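Local coordinates for E3 ubiquitin-protein ligase HERC2 (Homo sapiens, PDB 4L1M) that probably acts as a ubiquitin ligase, passing ubiquitin to target proteins, and carries RCC1-like beta-propeller domains, at residues P140-S144 against A145-K149. Residues are numbered along the deposited sequence; the frame is centred on the assembly and turned at random.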
loop_
_atom_site.group_PDB
_atom_site.type_symbol
_atom_site.label_atom_id
_atom_site.label_comp_id
_atom_site.label_asym_id
_atom_site.label_seq_id
_atom_site.Cartn_x
_atom_site.Cartn_y
_atom_site.Cartn_z
ATOM N N PRO A 140 -8.154 -6.792 17.265
ATOM C CA PRO A 140 -8.773 -5.583 16.739
ATOM C C PRO A 140 -9.625 -4.848 17.762
ATOM O O PRO A 140 -10.357 -5.460 18.527
ATOM C CB PRO A 140 -9.652 -6.108 15.613
ATOM C CG PRO A 140 -8.966 -7.327 15.134
ATOM C CD PRO A 140 -8.337 -7.935 16.351
ATOM N N LYS A 141 -9.490 -3.533 17.764
ATOM C CA LYS A 141 -10.252 -2.660 18.608
ATOM C C LYS A 141 -10.761 -1.485 17.785
ATOM O O LYS A 141 -10.027 -0.915 16.975
ATOM C CB LYS A 141 -9.368 -2.133 19.742
ATOM C CG LYS A 141 -10.126 -1.261 20.731
ATOM C CD LYS A 141 -9.255 -0.830 21.890
ATOM C CE LYS A 141 -10.052 -0.028 22.891
ATOM N NZ LYS A 141 -9.157 0.932 23.585
ATOM N N VAL A 142 -12.006 -1.103 18.031
ATOM C CA VAL A 142 -12.631 -0.005 17.304
ATOM C C VAL A 142 -11.909 1.269 17.670
ATOM O O VAL A 142 -11.655 1.494 18.839
ATOM C CB VAL A 142 -14.126 0.184 17.687
ATOM C CG1 VAL A 142 -14.726 1.354 16.929
ATOM C CG2 VAL A 142 -14.918 -1.062 17.372
ATOM N N ILE A 143 -11.588 2.085 16.674
ATOM C CA ILE A 143 -11.105 3.427 16.925
ATOM C C ILE A 143 -12.327 4.307 17.110
ATOM O O ILE A 143 -12.962 4.721 16.135
ATOM C CB ILE A 143 -10.260 3.977 15.776
ATOM C CG1 ILE A 143 -9.036 3.088 15.514
ATOM C CG2 ILE A 143 -9.829 5.399 16.092
ATOM C CD1 ILE A 143 -8.160 3.592 14.370
ATOM N N SER A 144 -12.655 4.593 18.365
ATOM C CA SER A 144 -13.867 5.332 18.684
ATOM C C SER A 144 -13.877 6.759 18.111
ATOM O O SER A 144 -14.928 7.301 17.856
ATOM C CB SER A 144 -14.101 5.361 20.186
ATOM O OG SER A 144 -13.069 6.085 20.816
ATOM N N ALA A 145 -12.719 7.353 17.871
ATOM C CA ALA A 145 -12.683 8.645 17.182
ATOM C C ALA A 145 -13.487 8.648 15.861
ATOM O O ALA A 145 -13.978 9.677 15.461
ATOM C CB ALA A 145 -11.242 9.064 16.919
ATOM N N PHE A 146 -13.610 7.516 15.177
ATOM C CA PHE A 146 -14.353 7.485 13.923
ATOM C C PHE A 146 -15.798 6.971 14.065
ATOM O O PHE A 146 -16.563 7.038 13.104
ATOM C CB PHE A 146 -13.618 6.630 12.887
ATOM C CG PHE A 146 -12.348 7.239 12.396
ATOM C CD1 PHE A 146 -12.344 8.515 11.833
ATOM C CD2 PHE A 146 -11.148 6.547 12.490
ATOM C CE1 PHE A 146 -11.168 9.083 11.388
ATOM C CE2 PHE A 146 -9.974 7.102 12.035
ATOM C CZ PHE A 146 -9.982 8.364 11.479
ATOM N N SER A 147 -16.165 6.458 15.237
ATOM C CA SER A 147 -17.509 5.929 15.449
ATOM C C SER A 147 -18.537 7.049 15.651
ATOM O O SER A 147 -18.176 8.175 16.001
ATOM C CB SER A 147 -17.531 4.928 16.616
ATOM O OG SER A 147 -17.216 3.616 16.147
ATOM N N GLY A 148 -19.808 6.728 15.389
ATOM C CA GLY A 148 -20.920 7.684 15.489
ATOM C C GLY A 148 -20.875 8.922 14.586
ATOM O O GLY A 148 -21.547 9.908 14.876
ATOM N N LYS A 149 -20.113 8.869 13.487
ATOM C CA LYS A 149 -20.009 9.984 12.532
ATOM C C LYS A 149 -21.276 10.041 11.644
ATOM O O LYS A 149 -22.004 9.054 11.527
ATOM C CB LYS A 149 -18.740 9.850 11.676
#
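Phe146 N donates to Ile143 O over 3.0 Å in a nearly straight bond (161° at the hydrogen), and one residue further on Ser147 N reaches Ser144 O, also at 3.0 Å but more bent, 145°. Two successive i to i+3 bonds make this a short turn of 3-10 helix. It follows strand 140-142, an edge strand of one four-stranded blade of the RCC1-type beta-propeller, and begins the link to strand 155-160 of the next blade. Ile143 and Phe146 send their side chains the same way, side by side, with Ile143 CG2 4.0 Å from Phe146 CD2. That methyl lies anti to the backbone N (the CG1 branch has chi1 -59°), where it also meets Ala145 CB at 4.0 Å. The two large apolar residues suit this buried side: Phe146 rests on Val118 and on Pro196 of the following blade, which Ala145 touches too. Ser144, small and polar, suits its exposed place in the turn. Across the turn, Val142 CG1 lies 3.5 Å from Ser147 OG, a van der Waals contact.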